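Local structure of putative adenosine kinase (Schistosoma mansoni, 3VAS) at residues D256-L268 with L289-Q301. The protein catalyses the phosphorylation of adenosine to AMP, probably with ATP as the phosphate donor, as a ribokinase-family enzyme of purine salvage. Residues are numbered along the deposited sequence; the frame is centred on the assembly and turned at random.
Sequences DTVHATARYIADL and LLYTDSSDSEIHQ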
loop_
_atom_site.group_PDB
_atom_site.type_symbol
_atom_site.label_atom_id
_atom_site.label_comp_id
_atom_site.label_asym_id
_atom_site.label_seq_id
_atom_site.Cartn_x
_atom_site.Cartn_y
_atom_site.Cartn_z
ATOM N N ASP A 256 -21.623 15.165 2.578
ATOM C CA ASP A 256 -21.634 13.734 2.267
ATOM C C ASP A 256 -20.266 13.278 1.752
ATOM O O ASP A 256 -20.169 12.472 0.824
ATOM C CB ASP A 256 -22.733 13.429 1.242
ATOM C CG ASP A 256 -23.215 11.992 1.308
ATOM O OD1 ASP A 256 -23.175 11.396 2.406
ATOM O OD2 ASP A 256 -23.640 11.460 0.259
ATOM N N THR A 257 -19.218 13.802 2.382
ATOM C CA THR A 257 -17.866 13.767 1.831
ATOM C C THR A 257 -17.377 12.388 1.383
ATOM O O THR A 257 -16.867 12.247 0.270
ATOM C CB THR A 257 -16.846 14.406 2.803
ATOM O OG1 THR A 257 -17.335 15.684 3.234
ATOM C CG2 THR A 257 -15.504 14.595 2.117
ATOM N N VAL A 258 -17.545 11.376 2.231
ATOM C CA VAL A 258 -17.001 10.055 1.929
ATOM C C VAL A 258 -17.723 9.368 0.762
ATOM O O VAL A 258 -17.074 8.842 -0.142
ATOM C CB VAL A 258 -16.962 9.140 3.171
ATOM C CG1 VAL A 258 -16.387 7.789 2.805
ATOM C CG2 VAL A 258 -16.130 9.789 4.275
ATOM N N HIS A 259 -19.053 9.390 0.779
ATOM C CA HIS A 259 -19.844 8.899 -0.348
ATOM C C HIS A 259 -19.572 9.708 -1.617
ATOM O O HIS A 259 -19.394 9.142 -2.696
ATOM C CB HIS A 259 -21.341 8.931 -0.022
ATOM C CG HIS A 259 -21.777 7.865 0.935
ATOM N ND1 HIS A 259 -22.572 6.803 0.555
ATOM C CD2 HIS A 259 -21.527 7.694 2.255
ATOM C CE1 HIS A 259 -22.796 6.027 1.601
ATOM N NE2 HIS A 259 -22.175 6.545 2.645
ATOM N N ALA A 260 -19.541 11.031 -1.482
ATOM C CA ALA A 260 -19.267 11.912 -2.615
ATOM C C ALA A 260 -17.895 11.636 -3.236
ATOM O O ALA A 260 -17.742 11.663 -4.455
ATOM C CB ALA A 260 -19.384 13.376 -2.201
ATOM N N THR A 261 -16.904 11.366 -2.393
ATOM C CA THR A 261 -15.560 11.056 -2.873
ATOM C C THR A 261 -15.550 9.757 -3.674
ATOM O O THR A 261 -14.919 9.672 -4.730
ATOM C CB THR A 261 -14.553 10.950 -1.707
ATOM O OG1 THR A 261 -14.363 12.241 -1.115
ATOM C CG2 THR A 261 -13.211 10.423 -2.195
ATOM N N ALA A 262 -16.261 8.750 -3.170
ATOM C CA ALA A 262 -16.338 7.456 -3.843
ATOM C C ALA A 262 -16.945 7.615 -5.232
ATOM O O ALA A 262 -16.436 7.068 -6.209
ATOM C CB ALA A 262 -17.146 6.469 -3.009
ATOM N N ARG A 263 -18.028 8.383 -5.306
ATOM C CA ARG A 263 -18.702 8.684 -6.565
ATOM C C ARG A 263 -17.789 9.475 -7.504
ATOM O O ARG A 263 -17.668 9.157 -8.690
ATOM C CB ARG A 263 -19.995 9.457 -6.279
ATOM C CG ARG A 263 -20.718 10.040 -7.492
ATOM C CD ARG A 263 -21.070 8.978 -8.521
ATOM N NE ARG A 263 -21.653 7.784 -7.925
ATOM C CZ ARG A 263 -21.409 6.547 -8.347
ATOM N NH1 ARG A 263 -20.589 6.338 -9.369
ATOM N NH2 ARG A 263 -21.984 5.517 -7.742
ATOM N N TYR A 264 -17.141 10.498 -6.961
ATOM C CA TYR A 264 -16.266 11.359 -7.749
ATOM C C TYR A 264 -15.096 10.589 -8.362
ATOM O O TYR A 264 -14.809 10.731 -9.550
ATOM C CB TYR A 264 -15.749 12.513 -6.888
ATOM C CG TYR A 264 -14.929 13.535 -7.641
ATOM C CD1 TYR A 264 -15.525 14.672 -8.178
ATOM C CD2 TYR A 264 -13.557 13.372 -7.799
ATOM C CE1 TYR A 264 -14.773 15.619 -8.860
ATOM C CE2 TYR A 264 -12.800 14.308 -8.480
ATOM C CZ TYR A 264 -13.411 15.431 -9.006
ATOM O OH TYR A 264 -12.658 16.361 -9.683
ATOM N N ILE A 265 -14.424 9.781 -7.548
ATOM C CA ILE A 265 -13.278 9.005 -8.015
ATOM C C ILE A 265 -13.690 7.979 -9.070
ATOM O O ILE A 265 -12.998 7.787 -10.070
ATOM C CB ILE A 265 -12.559 8.301 -6.844
ATOM C CG1 ILE A 265 -11.902 9.339 -5.929
ATOM C CG2 ILE A 265 -11.516 7.310 -7.362
ATOM C CD1 ILE A 265 -11.069 8.725 -4.814
ATOM N N ALA A 266 -14.825 7.330 -8.845
ATOM C CA ALA A 266 -15.351 6.345 -9.784
ATOM C C ALA A 266 -15.675 6.960 -11.144
ATOM O O ALA A 266 -15.527 6.308 -12.177
ATOM C CB ALA A 266 -16.594 5.674 -9.203
ATOM N N ASP A 267 -16.116 8.215 -11.137
ATOM C CA ASP A 267 -16.600 8.855 -12.358
ATOM C C ASP A 267 -15.556 9.673 -13.115
ATOM O O ASP A 267 -15.836 10.157 -14.210
ATOM C CB ASP A 267 -17.821 9.734 -12.065
ATOM C CG ASP A 267 -19.035 8.929 -11.657
ATOM O OD1 ASP A 267 -18.984 7.681 -11.720
ATOM O OD2 ASP A 267 -20.051 9.550 -11.288
ATOM N N LEU A 268 -14.367 9.840 -12.542
ATOM C CA LEU A 268 -13.312 10.587 -13.224
ATOM C C LEU A 268 -13.015 9.930 -14.560
ATOM O O LEU A 268 -12.911 8.705 -14.636
ATOM C CB LEU A 268 -12.033 10.649 -12.383
ATOM C CG LEU A 268 -11.893 11.775 -11.360
ATOM C CD1 LEU A 268 -10.629 11.579 -10.533
ATOM C CD2 LEU A 268 -11.873 13.132 -12.055
ATOM N N LEU A 289 -17.652 -1.048 4.874
ATOM C CA LEU A 289 -16.885 -0.450 3.799
ATOM C C LEU A 289 -17.846 -0.073 2.684
ATOM O O LEU A 289 -18.941 -0.631 2.583
ATOM C CB LEU A 289 -15.800 -1.413 3.296
ATOM C CG LEU A 289 -16.198 -2.758 2.671
ATOM C CD1 LEU A 289 -16.526 -2.620 1.189
ATOM C CD2 LEU A 289 -15.093 -3.780 2.871
ATOM N N LEU A 290 -17.427 0.873 1.855
ATOM C CA LEU A 290 -18.227 1.322 0.728
ATOM C C LEU A 290 -17.566 0.876 -0.566
ATOM O O LEU A 290 -16.340 0.843 -0.667
ATOM C CB LEU A 290 -18.369 2.850 0.744
ATOM C CG LEU A 290 -18.915 3.466 2.033
ATOM C CD1 LEU A 290 -18.848 4.981 1.984
ATOM C CD2 LEU A 290 -20.343 2.991 2.300
ATOM N N TYR A 291 -18.381 0.524 -1.553
ATOM C CA TYR A 291 -17.870 0.278 -2.893
ATOM C C TYR A 291 -18.872 0.716 -3.953
ATOM O O TYR A 291 -20.077 0.734 -3.716
ATOM C CB TYR A 291 -17.477 -1.192 -3.088
ATOM C CG TYR A 291 -18.630 -2.178 -3.101
ATOM C CD1 TYR A 291 -19.281 -2.503 -4.285
ATOM C CD2 TYR A 291 -19.050 -2.799 -1.932
ATOM C CE1 TYR A 291 -20.332 -3.415 -4.301
ATOM C CE2 TYR A 291 -20.098 -3.704 -1.937
ATOM C CZ TYR A 291 -20.732 -4.010 -3.120
ATOM O OH TYR A 291 -21.773 -4.912 -3.116
ATOM N N THR A 292 -18.353 1.092 -5.114
ATOM C CA THR A 292 -19.171 1.429 -6.269
ATOM C C THR A 292 -18.274 1.305 -7.484
ATOM O O THR A 292 -17.073 1.061 -7.352
ATOM C CB THR A 292 -19.717 2.877 -6.189
ATOM O OG1 THR A 292 -20.667 3.110 -7.246
ATOM C CG2 THR A 292 -18.574 3.885 -6.292
ATOM N N ASP A 293 -18.855 1.458 -8.668
ATOM C CA ASP A 293 -18.068 1.583 -9.884
ATOM C C ASP A 293 -18.730 2.586 -10.823
ATOM O O ASP A 293 -19.867 2.998 -10.592
ATOM C CB ASP A 293 -17.863 0.226 -10.562
ATOM C CG ASP A 293 -19.164 -0.455 -10.896
ATOM O OD1 ASP A 293 -19.716 -0.174 -11.981
ATOM O OD2 ASP A 293 -19.635 -1.268 -10.070
ATOM N N SER A 294 -18.018 2.981 -11.874
ATOM C CA SER A 294 -18.486 4.041 -12.765
ATOM C C SER A 294 -19.809 3.738 -13.474
ATOM O O SER A 294 -20.497 4.655 -13.917
ATOM C CB SER A 294 -17.402 4.418 -13.783
ATOM O OG SER A 294 -16.712 3.278 -14.259
ATOM N N SER A 295 -20.161 2.456 -13.567
ATOM C CA SER A 295 -21.410 2.032 -14.199
ATOM C C SER A 295 -22.551 1.928 -13.194
ATOM O O SER A 295 -23.692 1.656 -13.562
ATOM C CB SER A 295 -21.227 0.673 -14.876
ATOM O OG SER A 295 -20.247 0.739 -15.895
ATOM N N ASP A 296 -22.233 2.136 -11.922
ATOM C CA ASP A 296 -23.200 1.941 -10.854
ATOM C C ASP A 296 -23.662 3.285 -10.313
ATOM O O ASP A 296 -22.844 4.130 -9.956
ATOM C CB ASP A 296 -22.569 1.110 -9.735
ATOM C CG ASP A 296 -23.601 0.418 -8.866
ATOM O OD1 ASP A 296 -23.297 -0.677 -8.347
ATOM O OD2 ASP A 296 -24.714 0.961 -8.705
ATOM N N SER A 297 -24.975 3.484 -10.258
ATOM C CA SER A 297 -25.536 4.728 -9.737
ATOM C C SER A 297 -25.484 4.753 -8.212
ATOM O O SER A 297 -25.509 5.818 -7.597
ATOM C CB SER A 297 -26.981 4.912 -10.212
ATOM O OG SER A 297 -27.867 4.032 -9.531
ATOM N N GLU A 298 -25.398 3.573 -7.607
ATOM C CA GLU A 298 -25.489 3.453 -6.157
ATOM C C GLU A 298 -24.163 3.138 -5.466
ATOM O O GLU A 298 -23.233 2.583 -6.062
ATOM C CB GLU A 298 -26.524 2.396 -5.779
ATOM C CG GLU A 298 -27.949 2.768 -6.144
ATOM C CD GLU A 298 -28.928 1.640 -5.870
ATOM O OE1 GLU A 298 -28.568 0.465 -6.105
ATOM O OE2 GLU A 298 -30.054 1.930 -5.414
ATOM N N ILE A 299 -24.096 3.496 -4.191
ATOM C CA ILE A 299 -22.946 3.192 -3.357
ATOM C C ILE A 299 -23.343 2.152 -2.309
ATOM O O ILE A 299 -24.247 2.385 -1.502
ATOM C CB ILE A 299 -22.385 4.475 -2.707
ATOM C CG1 ILE A 299 -21.704 5.337 -3.778
ATOM C CG2 ILE A 299 -21.408 4.135 -1.596
ATOM C CD1 ILE A 299 -21.228 6.676 -3.286
ATOM N N HIS A 300 -22.682 1.000 -2.336
ATOM C CA HIS A 300 -23.065 -0.119 -1.484
ATOM C C HIS A 300 -22.251 -0.187 -0.197
ATOM O O HIS A 300 -21.052 0.079 -0.196
ATOM C CB HIS A 300 -22.909 -1.443 -2.237
ATOM C CG HIS A 300 -23.560 -1.456 -3.584
ATOM N ND1 HIS A 300 -24.929 -1.474 -3.749
ATOM C CD2 HIS A 300 -23.030 -1.454 -4.829
ATOM C CE1 HIS A 300 -25.213 -1.481 -5.039
ATOM N NE2 HIS A 300 -24.079 -1.472 -5.716
ATOM N N GLN A 301 -22.914 -0.553 0.894
ATOM C CA GLN A 301 -22.238 -0.884 2.137
ATOM C C GLN A 301 -21.971 -2.382 2.185
ATOM O O GLN A 301 -22.765 -3.181 1.690
ATOM C CB GLN A 301 -23.101 -0.528 3.343
ATOM C CG GLN A 301 -23.531 0.909 3.456
ATOM C CD GLN A 301 -24.483 1.108 4.625
ATOM O OE1 GLN A 301 -24.061 1.197 5.780
ATOM N NE2 GLN A 301 -25.774 1.156 4.330
HETATM O O HOH W 1 -23.739 7.032 -6.129
#
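Arg263 reaches from helix 257-267 into the loop that joins strands 287-293 and 300-302. Its CG stands anti to the backbone N (chi1 171°), and bends at chi2 and chi3 then bring the guanidinium over to the loop. NH2 donates to OG1 of Thr292 at 2.8 Å, the acceptor lying 32° out of the guanidinium plane. The same hydroxyl donates a hydrogen bond to the carbonyl O of Glu298, linking the arginine to both sides of the loop. A water bridges NH2 to the carbonyl O of Ser297, while Asp293 O lies at the edge of the group. One helical turn on, OD1 of Asp267 receives NH1 almost exactly in the guanidinium plane at 3.1 Å; this salt bridge helps to fix the rotation of the group.

The closely packed part lies between helix and strand. The axes of helix 257-267 and strand 289-293 approach to 8.0 Å, a separation consistent with the small Ala262 and Ala266 facing the strand. The tight point is Ile299 CD1, 3.1 Å from the carbonyl O of His259 and 4.1 Å from Ala262 CB; Thr292 CG2 lies 3.9 Å from Ala266 CB. Val258 CG1 and Leu290 CD1 meet nearer the start of the helix. The His259 ring is partly exposed yet still lies close against Leu290 CD1, which sits over one face 3.9 Å from the centroid, and Ile299 CG2, beside ND1. The loose, solvent side is at the exposed Asp267 and Ser297. At the far end, Ser294 is held chiefly by Arg278.

Strand 279-284 pairs antiparallel with 287-293 and also touches the helix through Val280 and Ile282. The contact thus joins a surface helix to the antiparallel edge of the central sheet, an alpha/beta layering characteristic of the large domain of ribokinase-like (pfkB) kinases.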